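PDB 3N6X: putative glutathionylspermidine synthase from Methylobacillus flagellatus, which is of unproven function but, as a circularly permuted ATP-grasp protein, probably binds ATP and joins a carboxylate to an amine, as glutathionylspermidine synthases do. Local coordinates for residues A[119-124]-A[315-320]; A[208-213]-A[270-275]. All blocks are in the same frame, centred on the assembly; numbering follows the deposited sequence.

Interaction 1: residues A[119-124]-A[315-320]; sequences SSILAN and TGVADD
N124 reaches across to D320 and gives the one hydrogen bond of this contact. Its ND2 lies 3.0 Å from D320 OD2, but the bond is weak, with an N-H...O angle of 150°. The two side chains extend toward each other from their own segments, and the amide and carboxylate planes stand 90° apart. Beside this polar pair, I121 CG1 packs on V317 CG2 at 3.9 Å, the two side chains crossing at about a right angle. V317 chi1 of 71° puts CG1 between the backbone N and the carbonyl carbon and leaves CG2, anti to the N, to meet I121. N124 CB is more distant from the same methyl, at 4.4 Å. The contact joins the 3-10 turn 119-123 to the short helix at about 316-319, whose backbone bonding is loose, within the circularly permuted ATP-grasp region. Both groups of the polar pair have further partners. D320 OD2 also accepts from the backbone N of D322, and N124 OD1 accepts from that of Q126. An alanine here removes the amide, which would probably leave D320 without a polar link to 119-124 and Q126 N without its acceptor. Helix 81-105 lies against the apolar part, with F101 on I121 and L102 on V317.

Interaction 2: residues A[208-213]-A[270-275]; sequences RAVAQA and VDVIYR
A water links Q212 to D271 at the polar edge of this contact. Q212 N donates to the water at 2.8 Å. The water in turn donates to D271 O, also at 2.8 Å. It therefore joins two backbones that have no direct hydrogen bond between these segments. Next to the bridge, the contact is apolar and centres on V272. V272 CG2 lies 3.7 Å from A211 CA and 4.0 Å from A211 CB, so one methyl rests on both the backbone and the side chain of the alanine. The other methyl, V272 CG1, faces V210 CG2 at the longer distance of 4.4 Å. The first torsion of V272 divides the work: CG1 is anti to the backbone N (chi1 -175°), while CG2 is anti to the carbonyl carbon and is the branch that meets A211. L207, on helix 199-209, also touches V272 and extends this apolar patch back into the helix. The polar groups around it are tied to neighbouring parts of the fold. V210 O accepts from T308 OG1, and Q212 NE2 donates to V307 O. D271 OD2 accepts from T219 N, just ahead of strand 220-223. V272 pairs through its backbone with T219 and V221, placing it in the sheet beside strand 220-223. The contact thus packs the chain leaving helix 199-209 against strand 268-275, a member of a mixed sheet with parallel neighbours 220-223 and 308-310, in a helix-on-sheet layer of this ATP-grasp family protein.

The centres of interactions 1 and 2 are about 25 Å apart. Both segments of interaction 2 fall between those of interaction 1 in sequence: 119-124 comes first, then 208-213, 270-275 and 315-320. Interaction 2 belongs to the mixed sheet that contains strand 268-275. Interaction 1 lies beside helix 81-105. Strand 308-310 runs parallel to 268-275 in that sheet, and the chain then continues into helix 316-319 of interaction 1. The segments touch at their ends, where R275 NH2 packs 4.1 Å from T315 OG1, but the contacts themselves stay separate. All four segments belong to the circularly permuted ATP-grasp region. Interaction 1 joins parts 191 residues apart, interaction 2 parts 57 apart.

Interaction 1: residues A[119-124]-A[315-320]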
loop_
_atom_site.group_PDB
_atom_site.type_symbol
_atom_site.label_atom_id
_atom_site.label_comp_id
_atom_site.label_asym_id
_atom_site.label_seq_id
_atom_site.Cartn_x
_atom_site.Cartn_y
_atom_site.Cartn_z
ATOM N N SER A 119 -5.963 -10.162 24.761
ATOM C CA SER A 119 -4.612 -9.898 25.277
ATOM C C SER A 119 -3.551 -10.722 24.530
ATOM O O SER A 119 -2.371 -10.443 24.659
ATOM C CB SER A 119 -4.541 -10.175 26.779
ATOM O OG SER A 119 -4.399 -11.562 27.049
ATOM N N SER A 120 -3.979 -11.715 23.719
ATOM C CA SER A 120 -3.054 -12.542 22.933
ATOM C C SER A 120 -2.284 -11.716 21.906
ATOM O O SER A 120 -1.202 -12.126 21.481
ATOM C CB SER A 120 -3.792 -13.692 22.256
ATOM O OG SER A 120 -4.898 -13.235 21.498
ATOM N N ILE A 121 -2.802 -10.509 21.564
ATOM C CA ILE A 121 -2.124 -9.563 20.662
ATOM C C ILE A 121 -0.712 -9.217 21.193
ATOM O O ILE A 121 0.183 -8.914 20.411
ATOM C CB ILE A 121 -3.003 -8.281 20.424
ATOM C CG1 ILE A 121 -2.536 -7.506 19.192
ATOM C CG2 ILE A 121 -3.054 -7.368 21.670
ATOM C CD1 ILE A 121 -3.616 -6.914 18.428
ATOM N N LEU A 122 -0.526 -9.287 22.518
ATOM C CA LEU A 122 0.749 -8.983 23.174
ATOM C C LEU A 122 1.800 -10.091 22.960
ATOM O O LEU A 122 2.964 -9.904 23.313
ATOM C CB LEU A 122 0.532 -8.691 24.673
ATOM C CG LEU A 122 -0.493 -7.599 24.998
ATOM C CD1 LEU A 122 -0.615 -7.394 26.498
ATOM C CD2 LEU A 122 -0.138 -6.286 24.321
ATOM N N ALA A 123 1.387 -11.236 22.358
ATOM C CA ALA A 123 2.300 -12.331 21.993
ATOM C C ALA A 123 2.898 -12.068 20.602
ATOM O O ALA A 123 3.855 -12.734 20.207
ATOM C CB ALA A 123 1.558 -13.669 22.001
ATOM N N ASN A 124 2.341 -11.083 19.870
ATOM C CA ASN A 124 2.798 -10.731 18.535
ATOM C C ASN A 124 4.210 -10.165 18.556
ATOM O O ASN A 124 4.504 -9.263 19.346
ATOM C CB ASN A 124 1.834 -9.754 17.874
ATOM C CG ASN A 124 1.883 -9.797 16.378
ATOM O OD1 ASN A 124 2.935 -9.596 15.753
ATOM N ND2 ASN A 124 0.748 -10.072 15.767
ATOM N N THR A 315 4.801 -0.236 14.468
ATOM C CA THR A 315 3.510 -0.147 13.759
ATOM C C THR A 315 3.039 -1.516 13.260
ATOM O O THR A 315 1.857 -1.676 12.944
ATOM C CB THR A 315 3.574 0.852 12.590
ATOM O OG1 THR A 315 4.535 0.392 11.639
ATOM C CG2 THR A 315 3.892 2.269 13.044
ATOM N N GLY A 316 3.975 -2.476 13.161
ATOM C CA GLY A 316 3.713 -3.815 12.643
ATOM C C GLY A 316 2.609 -4.578 13.354
ATOM O O GLY A 316 2.001 -5.472 12.768
ATOM N N VAL A 317 2.350 -4.242 14.635
ATOM C CA VAL A 317 1.298 -4.887 15.405
ATOM C C VAL A 317 -0.107 -4.563 14.835
ATOM O O VAL A 317 -1.020 -5.367 14.987
ATOM C CB VAL A 317 1.425 -4.601 16.933
ATOM C CG1 VAL A 317 1.069 -3.150 17.275
ATOM C CG2 VAL A 317 0.580 -5.573 17.748
ATOM N N ALA A 318 -0.253 -3.423 14.122
ATOM C CA ALA A 318 -1.546 -3.001 13.556
ATOM C C ALA A 318 -1.847 -3.580 12.151
ATOM O O ALA A 318 -3.020 -3.720 11.792
ATOM C CB ALA A 318 -1.639 -1.492 13.536
ATOM N N ASP A 319 -0.817 -3.902 11.363
ATOM C CA ASP A 319 -1.068 -4.458 10.038
ATOM C C ASP A 319 -0.727 -5.943 9.922
ATOM O O ASP A 319 -0.820 -6.505 8.833
ATOM C CB ASP A 319 -0.400 -3.624 8.931
ATOM C CG ASP A 319 1.112 -3.665 8.941
ATOM O OD1 ASP A 319 1.684 -4.217 9.906
ATOM O OD2 ASP A 319 1.723 -3.107 8.009
ATOM N N ASP A 320 -0.387 -6.593 11.055
ATOM C CA ASP A 320 -0.187 -8.042 11.117
ATOM C C ASP A 320 -1.506 -8.773 10.770
ATOM O O ASP A 320 -2.587 -8.310 11.138
ATOM C CB ASP A 320 0.281 -8.471 12.516
ATOM C CG ASP A 320 0.608 -9.950 12.594
ATOM O OD1 ASP A 320 1.724 -10.333 12.181
ATOM O OD2 ASP A 320 -0.284 -10.734 12.987
#

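Interaction 2: residues A[208-213]-A[270-275]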
loop_
_atom_site.group_PDB
_atom_site.type_symbol
_atom_site.label_atom_id
_atom_site.label_comp_id
_atom_site.label_asym_id
_atom_site.label_seq_id
_atom_site.Cartn_x
_atom_site.Cartn_y
_atom_site.Cartn_z
ATOM N N ARG A 208 7.870 17.350 8.397
ATOM C CA ARG A 208 8.295 18.537 9.151
ATOM C C ARG A 208 7.351 18.782 10.330
ATOM O O ARG A 208 7.788 19.210 11.398
ATOM C CB ARG A 208 8.312 19.779 8.236
ATOM C CG ARG A 208 9.376 19.738 7.147
ATOM C CD ARG A 208 9.189 20.862 6.144
ATOM N NE ARG A 208 9.722 22.127 6.650
ATOM C CZ ARG A 208 8.972 23.127 7.093
ATOM N NH1 ARG A 208 7.647 23.034 7.069
ATOM N NH2 ARG A 208 9.540 24.230 7.560
ATOM N N ALA A 209 6.050 18.508 10.127
ATOM C CA ALA A 209 4.996 18.716 11.117
ATOM C C ALA A 209 5.112 17.759 12.309
ATOM O O ALA A 209 4.524 18.019 13.366
ATOM C CB ALA A 209 3.628 18.570 10.452
ATOM N N VAL A 210 5.850 16.639 12.140
ATOM C CA VAL A 210 6.012 15.657 13.214
ATOM C C VAL A 210 7.345 15.771 13.882
ATOM O O VAL A 210 7.737 14.867 14.605
ATOM C CB VAL A 210 5.652 14.191 12.819
ATOM C CG1 VAL A 210 4.151 14.043 12.577
ATOM C CG2 VAL A 210 6.462 13.710 11.614
ATOM N N ALA A 211 8.039 16.913 13.692
ATOM C CA ALA A 211 9.290 17.181 14.399
ATOM C C ALA A 211 8.961 17.296 15.883
ATOM O O ALA A 211 7.832 17.664 16.226
ATOM C CB ALA A 211 9.901 18.481 13.904
ATOM N N GLN A 212 9.905 16.937 16.764
ATOM C CA GLN A 212 9.671 17.024 18.218
ATOM C C GLN A 212 9.416 18.489 18.687
ATOM O O GLN A 212 9.684 19.440 17.941
ATOM C CB GLN A 212 10.822 16.368 19.002
ATOM C CG GLN A 212 11.008 14.875 18.671
ATOM C CD GLN A 212 10.130 13.938 19.488
ATOM O OE1 GLN A 212 9.273 14.353 20.287
ATOM N NE2 GLN A 212 10.312 12.644 19.289
ATOM N N ALA A 213 8.818 18.650 19.885
ATOM C CA ALA A 213 8.466 19.965 20.437
ATOM C C ALA A 213 9.697 20.833 20.607
ATOM O O ALA A 213 10.708 20.368 21.149
ATOM C CB ALA A 213 7.749 19.799 21.768
ATOM N N VAL A 270 19.889 16.016 12.792
ATOM C CA VAL A 270 18.751 15.475 12.046
ATOM C C VAL A 270 17.550 15.445 12.970
ATOM O O VAL A 270 17.644 14.907 14.079
ATOM C CB VAL A 270 19.075 14.079 11.457
ATOM C CG1 VAL A 270 17.810 13.386 10.946
ATOM C CG2 VAL A 270 20.130 14.183 10.346
ATOM N N ASP A 271 16.431 16.069 12.550
ATOM C CA ASP A 271 15.249 16.144 13.406
ATOM C C ASP A 271 14.198 15.092 13.089
ATOM O O ASP A 271 13.520 14.609 14.005
ATOM C CB ASP A 271 14.653 17.560 13.388
ATOM C CG ASP A 271 15.681 18.616 13.777
ATOM O OD1 ASP A 271 16.163 18.580 14.942
ATOM O OD2 ASP A 271 16.068 19.415 12.899
ATOM N N VAL A 272 14.041 14.749 11.795
ATOM C CA VAL A 272 13.054 13.767 11.350
ATOM C C VAL A 272 13.705 12.800 10.372
ATOM O O VAL A 272 14.350 13.233 9.415
ATOM C CB VAL A 272 11.775 14.427 10.722
ATOM C CG1 VAL A 272 10.720 13.374 10.382
ATOM C CG2 VAL A 272 11.188 15.508 11.637
ATOM N N ILE A 273 13.526 11.489 10.599
ATOM C CA ILE A 273 14.030 10.458 9.687
ATOM C C ILE A 273 12.856 9.716 9.064
ATOM O O ILE A 273 12.067 9.078 9.781
ATOM C CB ILE A 273 14.995 9.460 10.397
ATOM C CG1 ILE A 273 16.269 10.157 10.905
ATOM C CG2 ILE A 273 15.333 8.278 9.470
ATOM C CD1 ILE A 273 17.000 9.370 12.044
ATOM N N TYR A 274 12.736 9.797 7.744
ATOM C CA TYR A 274 11.761 9.024 7.011
ATOM C C TYR A 274 12.436 7.685 6.796
ATOM O O TYR A 274 13.368 7.586 5.998
ATOM C CB TYR A 274 11.414 9.736 5.681
ATOM C CG TYR A 274 10.574 8.944 4.695
ATOM C CD1 TYR A 274 9.671 7.977 5.132
ATOM C CD2 TYR A 274 10.585 9.254 3.340
ATOM C CE1 TYR A 274 8.905 7.240 4.228
ATOM C CE2 TYR A 274 9.799 8.547 2.427
ATOM C CZ TYR A 274 8.969 7.531 2.875
ATOM O OH TYR A 274 8.201 6.824 1.974
ATOM N N ARG A 275 12.109 6.699 7.650
ATOM C CA ARG A 275 12.809 5.411 7.593
ATOM C C ARG A 275 12.242 4.450 6.568
ATOM O O ARG A 275 11.038 4.172 6.567
ATOM C CB ARG A 275 12.956 4.750 8.999
ATOM C CG ARG A 275 11.651 4.429 9.705
ATOM C CD ARG A 275 11.670 3.052 10.343
ATOM N NE ARG A 275 10.368 2.714 10.924
ATOM C CZ ARG A 275 9.603 1.705 10.507
ATOM N NH1 ARG A 275 10.024 0.901 9.538
ATOM N NH2 ARG A 275 8.421 1.480 11.074
HETATM O O HOH W 1 12.489 16.275 16.002
#